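Local coordinates for protein 3-hydroxyacyl-thioester dehydratase X (Mycobacterium tuberculosis, PDB 4OOB) that catalyses the reversible hydration of trans-2-enoyl-CoA to (3R)-3-hydroxyacyl-CoA, accepting a broad range of chain lengths with a preference for C8 to C12 substrates, at residues T31-F45 and M194-F208. Sequence-based numbering, arbitrary orientation.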
ATOM      1  N   THR A  31      -9.350  -3.463   7.247  1.00 15.43           N
ATOM      2  CA  THR A  31      -9.258  -3.637   5.790  1.00 15.70           C
ATOM      3  C   THR A  31     -10.358  -4.512   5.198  1.00 16.45           C
ATOM      4  O   THR A  31     -10.523  -4.543   3.973  1.00 16.60           O
ATOM      5  CB  THR A  31      -7.892  -4.164   5.352  1.00 15.64           C
ATOM      6  OG1 THR A  31      -7.641  -5.452   5.941  1.00 15.66           O
ATOM      7  CG2 THR A  31      -6.800  -3.173   5.770  1.00 15.15           C
ATOM      8  N   GLY A  32     -11.141  -5.161   6.063  1.00 17.67           N
ATOM      9  CA  GLY A  32     -12.173  -6.098   5.654  1.00 18.92           C
ATOM     10  C   GLY A  32     -11.601  -7.419   5.137  1.00 20.71           C
ATOM     11  O   GLY A  32     -12.166  -8.041   4.249  1.00 24.47           O
ATOM     12  N   LEU A  33     -10.450  -7.825   5.637  1.00 20.76           N
ATOM     13  CA  LEU A  33      -9.774  -9.000   5.159  1.00 20.03           C
ATOM     14  C   LEU A  33      -9.913 -10.056   6.258  1.00 21.45           C
ATOM     15  O   LEU A  33     -10.433  -9.762   7.342  1.00 21.55           O
ATOM     16  CB  LEU A  33      -8.328  -8.637   4.904  1.00 20.40           C
ATOM     17  CG  LEU A  33      -7.816  -8.454   3.488  1.00 20.74           C
ATOM     18  CD1 LEU A  33      -8.818  -7.924   2.468  1.00 21.04           C
ATOM     19  CD2 LEU A  33      -6.586  -7.591   3.503  1.00 20.39           C
ATOM     20  N   ARG A  34      -9.499 -11.281   5.976  1.00 21.93           N
ATOM     21  CA  ARG A  34      -9.802 -12.404   6.839  1.00 23.37           C
ATOM     22  C   ARG A  34      -8.669 -12.540   7.855  1.00 22.63           C
ATOM     23  O   ARG A  34      -7.526 -12.483   7.483  1.00 22.78           O
ATOM     24  CB  ARG A  34      -9.932 -13.673   6.006  1.00 25.62           C
ATOM     25  CG  ARG A  34     -10.782 -14.754   6.660  1.00 29.27           C
ATOM     26  CD  ARG A  34     -10.569 -16.123   6.033  1.00 30.44           C
ATOM     27  NE  ARG A  34      -9.410 -16.755   6.645  1.00 34.88           N
ATOM     28  CZ  ARG A  34      -9.436 -17.640   7.643  1.00 40.21           C
ATOM     29  NH1 ARG A  34     -10.589 -18.072   8.169  1.00 43.79           N
ATOM     30  NH2 ARG A  34      -8.285 -18.121   8.117  1.00 40.90           N
ATOM     31  N   TYR A  35      -8.992 -12.656   9.133  1.00 22.12           N
ATOM     32  CA  TYR A  35      -8.025 -12.933  10.163  1.00 22.85           C
ATOM     33  C   TYR A  35      -7.943 -14.441  10.316  1.00 23.09           C
ATOM     34  O   TYR A  35      -8.958 -15.080  10.547  1.00 23.81           O
ATOM     35  CB  TYR A  35      -8.434 -12.286  11.506  1.00 24.28           C
ATOM     36  CG  TYR A  35      -7.476 -12.612  12.649  1.00 26.46           C
ATOM     37  CD1 TYR A  35      -6.091 -12.441  12.484  1.00 26.78           C
ATOM     38  CD2 TYR A  35      -7.937 -13.100  13.895  1.00 26.92           C
ATOM     39  CE1 TYR A  35      -5.205 -12.732  13.504  1.00 29.46           C
ATOM     40  CE2 TYR A  35      -7.043 -13.416  14.922  1.00 28.01           C
ATOM     41  CZ  TYR A  35      -5.677 -13.230  14.720  1.00 29.82           C
ATOM     42  OH  TYR A  35      -4.735 -13.508  15.685  1.00 33.28           O
ATOM     43  N   GLY A  36      -6.731 -14.969  10.226  1.00 22.34           N
ATOM     44  CA  GLY A  36      -6.443 -16.378  10.396  1.00 24.94           C
ATOM     45  C   GLY A  36      -4.996 -16.695  10.767  1.00 27.58           C
ATOM     46  O   GLY A  36      -4.232 -15.821  11.261  1.00 28.89           O
ATOM     47  N   ASN A  37      -4.604 -17.954  10.559  1.00 30.07           N
ATOM     48  CA  ASN A  37      -3.209 -18.375  10.866  1.00 31.55           C
ATOM     49  C   ASN A  37      -2.169 -17.649  10.035  1.00 28.04           C
ATOM     50  O   ASN A  37      -1.090 -17.390  10.564  1.00 25.23           O
ATOM     51  CB  ASN A  37      -2.979 -19.908  10.716  1.00 34.32           C
ATOM     52  CG  ASN A  37      -3.894 -20.724  11.607  1.00 37.79           C
ATOM     53  OD1 ASN A  37      -4.224 -20.348  12.754  1.00 37.02           O
ATOM     54  ND2 ASN A  37      -4.347 -21.842  11.070  1.00 41.77           N
ATOM     55  N   GLN A  38      -2.480 -17.356   8.754  1.00 26.94           N
ATOM     56  CA  GLN A  38      -1.559 -16.581   7.874  1.00 26.52           C
ATOM     57  C   GLN A  38      -1.890 -15.098   7.910  1.00 24.58           C
ATOM     58  O   GLN A  38      -3.038 -14.709   7.776  1.00 23.49           O
ATOM     59  CB  GLN A  38      -1.633 -16.894   6.384  1.00 28.78           C
ATOM     60  CG  GLN A  38      -2.199 -18.191   5.892  1.00 32.89           C
ATOM     61  CD  GLN A  38      -1.164 -19.237   5.839  1.00 34.79           C
ATOM     62  OE1 GLN A  38      -1.038 -19.979   4.861  1.00 38.61           O
ATOM     63  NE2 GLN A  38      -0.398 -19.307   6.896  1.00 37.18           N
ATOM     64  N   VAL A  39      -0.878 -14.243   7.989  1.00 23.05           N
ATOM     65  CA  VAL A  39      -1.142 -12.817   7.821  1.00 20.45           C
ATOM     66  C   VAL A  39      -1.629 -12.596   6.399  1.00 19.22           C
ATOM     67  O   VAL A  39      -1.202 -13.300   5.477  1.00 18.15           O
ATOM     68  CB  VAL A  39       0.091 -11.938   8.098  1.00 20.26           C
ATOM     69  CG1 VAL A  39       0.581 -12.179   9.530  1.00 20.12           C
ATOM     70  CG2 VAL A  39       1.185 -12.191   7.080  1.00 20.04           C
ATOM     71  N   PRO A  40      -2.523 -11.618   6.223  1.00 17.46           N
ATOM     72  CA  PRO A  40      -2.900 -11.181   4.890  1.00 16.70           C
ATOM     73  C   PRO A  40      -1.710 -10.760   4.029  1.00 16.08           C
ATOM     74  O   PRO A  40      -0.756 -10.195   4.507  1.00 15.61           O
ATOM     75  CB  PRO A  40      -3.774  -9.956   5.160  1.00 16.98           C
ATOM     76  CG  PRO A  40      -4.243 -10.106   6.584  1.00 17.00           C
ATOM     77  CD  PRO A  40      -3.084 -10.756   7.275  1.00 17.04           C
ATOM     78  N   LEU A  41      -1.817 -11.013   2.735  1.00 16.07           N
ATOM     79  CA  LEU A  41      -0.724 -10.782   1.784  1.00 15.45           C
ATOM     80  C   LEU A  41      -0.080  -9.415   1.922  1.00 14.54           C
ATOM     81  O   LEU A  41       1.118  -9.315   1.854  1.00 14.35           O
ATOM     82  CB  LEU A  41      -1.259 -10.990   0.355  1.00 14.79           C
ATOM     83  CG  LEU A  41      -0.332 -10.665  -0.800  1.00 14.83           C
ATOM     84  CD1 LEU A  41       0.894 -11.568  -0.848  1.00 14.68           C
ATOM     85  CD2 LEU A  41      -1.105 -10.718  -2.124  1.00 14.75           C
ATOM     86  N   THR A  42      -0.889  -8.366   2.111  1.00 14.88           N
ATOM     87  CA  THR A  42      -0.392  -6.969   2.231  1.00 14.44           C
ATOM     88  C   THR A  42       0.064  -6.534   3.659  1.00 14.50           C
ATOM     89  O   THR A  42       0.573  -5.436   3.835  1.00 13.86           O
ATOM     90  CB  THR A  42      -1.499  -5.971   1.754  1.00 14.52           C
ATOM     91  OG1 THR A  42      -2.734  -6.218   2.460  1.00 14.18           O
ATOM     92  CG2 THR A  42      -1.720  -6.118   0.270  1.00 14.07           C
ATOM     93  N   TYR A  43      -0.138  -7.393   4.671  1.00 14.43           N
ATOM     94  CA  TYR A  43       0.043  -6.973   6.048  1.00 14.26           C
ATOM     95  C   TYR A  43       1.508  -6.608   6.384  1.00 13.59           C
ATOM     96  O   TYR A  43       1.746  -5.716   7.191  1.00 12.07           O
ATOM     97  CB  TYR A  43      -0.515  -8.017   7.044  1.00 15.16           C
ATOM     98  CG  TYR A  43      -0.082  -7.702   8.455  1.00 15.98           C
ATOM     99  CD1 TYR A  43      -0.730  -6.724   9.164  1.00 16.15           C
ATOM    100  CD2 TYR A  43       1.006  -8.334   9.050  1.00 16.18           C
ATOM    101  CE1 TYR A  43      -0.323  -6.376  10.422  1.00 16.70           C
ATOM    102  CE2 TYR A  43       1.411  -7.997  10.320  1.00 16.89           C
ATOM    103  CZ  TYR A  43       0.747  -6.992  10.985  1.00 17.45           C
ATOM    104  OH  TYR A  43       1.086  -6.576  12.260  1.00 19.54           O
ATOM    105  N   PRO A  44       2.483  -7.312   5.769  1.00 13.59           N
ATOM    106  CA  PRO A  44       3.863  -7.002   6.107  1.00 13.71           C
ATOM    107  C   PRO A  44       4.281  -5.620   5.642  1.00 13.70           C
ATOM    108  O   PRO A  44       5.310  -5.125   6.101  1.00 14.01           O
ATOM    109  CB  PRO A  44       4.674  -8.107   5.403  1.00 13.62           C
ATOM    110  CG  PRO A  44       3.717  -9.226   5.305  1.00 13.70           C
ATOM    111  CD  PRO A  44       2.374  -8.605   5.061  1.00 13.54           C
ATOM    112  N   PHE A  45       3.475  -4.977   4.799  1.00 13.66           N
ATOM    113  CA  PHE A  45       3.679  -3.565   4.577  1.00 14.27           C
ATOM    114  C   PHE A  45       3.540  -2.810   5.896  1.00 14.73           C
ATOM    115  O   PHE A  45       4.410  -2.002   6.249  1.00 15.06           O
ATOM    116  CB  PHE A  45       2.735  -2.960   3.509  1.00 13.74           C
ATOM    117  CG  PHE A  45       2.965  -1.489   3.281  1.00 13.00           C
ATOM    118  CD1 PHE A  45       3.777  -1.033   2.235  1.00 13.41           C
ATOM    119  CD2 PHE A  45       2.376  -0.550   4.089  1.00 12.84           C
ATOM    120  CE1 PHE A  45       3.995   0.326   2.025  1.00 13.00           C
ATOM    121  CE2 PHE A  45       2.613   0.820   3.905  1.00 12.81           C
ATOM    122  CZ  PHE A  45       3.392   1.260   2.850  1.00 12.81           C
ATOM    123  N   MET A 194      -2.159   1.975   0.605  1.00 11.49           N
ATOM    124  CA  MET A 194      -2.153   0.576   1.007  1.00 12.07           C
ATOM    125  C   MET A 194      -3.443   0.191   1.749  1.00 12.82           C
ATOM    126  O   MET A 194      -3.682  -0.984   1.980  1.00 12.70           O
ATOM    127  CB  MET A 194      -0.893   0.238   1.847  1.00 12.05           C
ATOM    128  CG  MET A 194       0.394   0.310   1.041  1.00 12.14           C
ATOM    129  SD  MET A 194       0.403  -0.858  -0.321  1.00 12.80           S
ATOM    130  CE  MET A 194       0.385  -2.396   0.602  1.00 12.82           C
ATOM    131  N   PHE A 195      -4.265   1.165   2.173  1.00 13.51           N
ATOM    132  CA  PHE A 195      -5.604   0.790   2.637  1.00 13.63           C
ATOM    133  C   PHE A 195      -6.351   0.148   1.496  1.00 14.44           C
ATOM    134  O   PHE A 195      -6.895  -0.938   1.608  1.00 15.17           O
ATOM    135  CB  PHE A 195      -6.448   1.947   3.144  1.00 13.81           C
ATOM    136  CG  PHE A 195      -7.868   1.517   3.434  1.00 14.22           C
ATOM    137  CD1 PHE A 195      -8.178   0.839   4.612  1.00 14.76           C
ATOM    138  CD2 PHE A 195      -8.871   1.678   2.475  1.00 14.13           C
ATOM    139  CE1 PHE A 195      -9.495   0.365   4.867  1.00 15.18           C
ATOM    140  CE2 PHE A 195     -10.177   1.214   2.716  1.00 14.68           C
ATOM    141  CZ  PHE A 195     -10.490   0.575   3.929  1.00 14.57           C
ATOM    142  N   THR A 196      -6.378   0.862   0.392  1.00 15.45           N
ATOM    143  CA  THR A 196      -7.140   0.473  -0.763  1.00 16.17           C
ATOM    144  C   THR A 196      -6.515  -0.798  -1.368  1.00 15.66           C
ATOM    145  O   THR A 196      -7.238  -1.699  -1.782  1.00 15.49           O
ATOM    146  CB  THR A 196      -7.268   1.705  -1.688  1.00 17.34           C
ATOM    147  OG1 THR A 196      -8.645   1.929  -2.032  1.00 21.64           O
ATOM    148  CG2 THR A 196      -6.523   1.609  -2.856  1.00 16.64           C
ATOM    149  N   ALA A 197      -5.183  -0.924  -1.338  1.00 14.47           N
ATOM    150  CA  ALA A 197      -4.560  -2.112  -1.925  1.00 13.95           C
ATOM    151  C   ALA A 197      -4.952  -3.333  -1.144  1.00 13.42           C
ATOM    152  O   ALA A 197      -5.038  -4.409  -1.720  1.00 13.03           O
ATOM    153  CB  ALA A 197      -3.067  -2.009  -1.972  1.00 13.47           C
ATOM    154  N   ALA A 198      -5.156  -3.170   0.166  1.00 12.59           N
ATOM    155  CA  ALA A 198      -5.553  -4.275   0.972  1.00 12.55           C
ATOM    156  C   ALA A 198      -7.046  -4.512   0.757  1.00 13.07           C
ATOM    157  O   ALA A 198      -7.426  -5.638   0.462  1.00 13.01           O
ATOM    158  CB  ALA A 198      -5.264  -4.024   2.427  1.00 12.78           C
ATOM    159  N   ALA A 199      -7.870  -3.456   0.868  1.00 13.03           N
ATOM    160  CA  ALA A 199      -9.356  -3.598   0.819  1.00 13.31           C
ATOM    161  C   ALA A 199      -9.882  -4.327  -0.447  1.00 13.78           C
ATOM    162  O   ALA A 199     -10.827  -5.096  -0.380  1.00 14.29           O
ATOM    163  CB  ALA A 199      -9.992  -2.241   0.948  1.00 13.04           C
ATOM    164  N   VAL A 200      -9.222  -4.127  -1.592  1.00 14.23           N
ATOM    165  CA  VAL A 200      -9.646  -4.782  -2.871  1.00 14.22           C
ATOM    166  C   VAL A 200      -9.474  -6.316  -2.913  1.00 14.51           C
ATOM    167  O   VAL A 200     -10.019  -6.987  -3.793  1.00 14.09           O
ATOM    168  CB  VAL A 200      -8.955  -4.159  -4.102  1.00 13.62           C
ATOM    169  CG1 VAL A 200      -9.348  -2.701  -4.235  1.00 13.29           C
ATOM    170  CG2 VAL A 200      -7.458  -4.363  -4.070  1.00 13.60           C
ATOM    171  N   LEU A 201      -8.749  -6.875  -1.928  1.00 14.87           N
ATOM    172  CA  LEU A 201      -8.442  -8.297  -1.914  1.00 15.16           C
ATOM    173  C   LEU A 201      -9.541  -9.104  -1.230  1.00 16.18           C
ATOM    174  O   LEU A 201      -9.487 -10.293  -1.222  1.00 17.83           O
ATOM    175  CB  LEU A 201      -7.072  -8.539  -1.243  1.00 14.62           C
ATOM    176  CG  LEU A 201      -5.853  -7.814  -1.843  1.00 14.28           C
ATOM    177  CD1 LEU A 201      -4.552  -8.192  -1.153  1.00 13.96           C
ATOM    178  CD2 LEU A 201      -5.754  -8.113  -3.352  1.00 14.32           C
ATOM    179  N   ALA A 202     -10.560  -8.463  -0.689  1.00 17.96           N
ATOM    180  CA  ALA A 202     -11.545  -9.144   0.156  1.00 19.61           C
ATOM    181  C   ALA A 202     -12.255 -10.235  -0.600  1.00 22.62           C
ATOM    182  O   ALA A 202     -12.631 -10.048  -1.769  1.00 22.16           O
ATOM    183  CB  ALA A 202     -12.562  -8.153   0.687  1.00 19.18           C
ATOM    184  N   ASN A 203     -12.440 -11.377   0.070  1.00 26.01           N
ATOM    185  CA  ASN A 203     -13.087 -12.552  -0.537  1.00 31.07           C
ATOM    186  C   ASN A 203     -12.161 -13.236  -1.568  1.00 32.26           C
ATOM    187  O   ASN A 203     -11.700 -14.361  -1.291  1.00 32.47           O
ATOM    188  CB  ASN A 203     -14.475 -12.216  -1.161  1.00 32.69           C
ATOM    189  CG  ASN A 203     -15.407 -11.487  -0.181  1.00 35.41           C
ATOM    190  OD1 ASN A 203     -15.991 -10.451  -0.522  1.00 37.98           O
ATOM    191  ND2 ASN A 203     -15.541 -12.020   1.034  1.00 32.81           N
ATOM    192  N   ILE A 204     -11.887 -12.554  -2.707  1.00 30.92           N
ATOM    193  CA  ILE A 204     -10.834 -12.957  -3.716  1.00 29.28           C
ATOM    194  C   ILE A 204      -9.558 -13.616  -3.126  1.00 26.44           C
ATOM    195  O   ILE A 204      -9.028 -14.595  -3.668  1.00 25.93           O
ATOM    196  CB  ILE A 204     -10.538 -11.751  -4.677  1.00 29.72           C
ATOM    197  CG1 ILE A 204     -11.149 -12.021  -6.020  1.00 32.26           C
ATOM    198  CG2 ILE A 204      -9.072 -11.406  -4.929  1.00 29.92           C
ATOM    199  CD1 ILE A 204     -12.654 -11.943  -5.993  1.00 35.09           C
ATOM    200  N   GLU A 205      -9.088 -13.079  -2.006  1.00 23.60           N
ATOM    201  CA  GLU A 205      -7.912 -13.581  -1.302  1.00 22.55           C
ATOM    202  C   GLU A 205      -8.022 -15.052  -0.862  1.00 21.63           C
ATOM    203  O   GLU A 205      -7.000 -15.715  -0.696  1.00 20.88           O
ATOM    204  CB  GLU A 205      -7.649 -12.730  -0.044  1.00 22.42           C
ATOM    205  CG  GLU A 205      -8.703 -12.890   1.066  1.00 22.77           C
ATOM    206  CD  GLU A 205      -8.291 -12.254   2.404  1.00 22.92           C
ATOM    207  OE1 GLU A 205      -7.079 -12.005   2.608  1.00 23.41           O
ATOM    208  OE2 GLU A 205      -9.176 -12.005   3.241  1.00 20.63           O
ATOM    209  N   ALA A 206      -9.242 -15.544  -0.654  1.00 20.94           N
ATOM    210  CA  ALA A 206      -9.437 -16.932  -0.256  1.00 23.46           C
ATOM    211  C   ALA A 206      -8.870 -17.915  -1.307  1.00 24.66           C
ATOM    212  O   ALA A 206      -8.461 -19.013  -0.960  1.00 24.09           O
ATOM    213  CB  ALA A 206     -10.921 -17.239  -0.028  1.00 23.36           C
ATOM    214  N   ARG A 207      -8.873 -17.496  -2.565  1.00 24.59           N
ATOM    215  CA  ARG A 207      -8.468 -18.330  -3.662  1.00 27.68           C
ATOM    216  C   ARG A 207      -6.999 -18.142  -4.063  1.00 26.67           C
ATOM    217  O   ARG A 207      -6.508 -18.840  -4.952  1.00 27.87           O
ATOM    218  CB  ARG A 207      -9.418 -18.085  -4.854  1.00 31.05           C
ATOM    219  CG  ARG A 207     -10.782 -18.750  -4.649  1.00 34.27           C
ATOM    220  CD  ARG A 207     -11.748 -18.527  -5.798  1.00 37.07           C
ATOM    221  NE  ARG A 207     -12.548 -17.312  -5.585  1.00 40.50           N
ATOM    222  CZ  ARG A 207     -12.566 -16.237  -6.383  1.00 44.96           C
ATOM    223  NH1 ARG A 207     -11.850 -16.181  -7.502  1.00 46.35           N
ATOM    224  NH2 ARG A 207     -13.321 -15.195  -6.066  1.00 45.62           N
ATOM    225  N   PHE A 208      -6.281 -17.216  -3.430  1.00 26.91           N
ATOM    226  CA  PHE A 208      -4.863 -16.987  -3.818  1.00 26.44           C
ATOM    227  C   PHE A 208      -4.025 -18.216  -3.556  1.00 25.39           C
ATOM    228  O   PHE A 208      -4.238 -18.891  -2.555  1.00 24.08           O
ATOM    229  CB  PHE A 208      -4.225 -15.807  -3.057  1.00 25.80           C
ATOM    230  CG  PHE A 208      -4.820 -14.460  -3.401  1.00 26.01           C
ATOM    231  CD1 PHE A 208      -5.744 -14.319  -4.437  1.00 25.76           C
ATOM    232  CD2 PHE A 208      -4.444 -13.333  -2.697  1.00 25.70           C
ATOM    233  CE1 PHE A 208      -6.272 -13.099  -4.741  1.00 24.68           C
ATOM    234  CE2 PHE A 208      -4.969 -12.104  -3.007  1.00 24.79           C
ATOM    235  CZ  PHE A 208      -5.878 -11.991  -4.025  1.00 25.07           C
TER
HETATM  236  O   HOH W   1      -4.487 -12.019   1.580  1.00 20.24           O
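Glu205 reaches across from the 3-10 segment 204-207 and takes the backbone N-H of Arg34 on the syn lone pair of OE2, at 2.8 Å from Arg34 N and bent to 141° at the hydrogen. Its other oxygen, OE1, accepts from a water that in turn accepts from Leu41 N, so the one carboxylate ties both ends of the loop between helices 21-31 and 43-57. Leu33 lays CG against the carboxylate, 3.7 Å from Glu205 OE1, and sends CD1 on to 3.3 Å from Ala198 O of helix 193-199. Gly32, with positive phi, closes a Schellman motif on helix 21-31, and Thr31 O just before it receives a CA-H...O contact from Ala199. In this hotdog fold Thr42 and Leu201 meet tip to tip, CG2 to CD1 3.8 Å, and both touch Tyr214 of strand 212-218 in the antiparallel sheet. Thr42 OG1 lies against Ala198 CB but is hydrogen-bonded to Tyr27 OH. Farther along, Met194 bends at chi2 (-61°) and chi3 (-65°) and lays itself along one face of the Phe45 ring: CG stands 3.5 Å above its centre, SD lies over the same face in a Met-aromatic contact, and CE curls back to Phe45 CB at 3.8 Å.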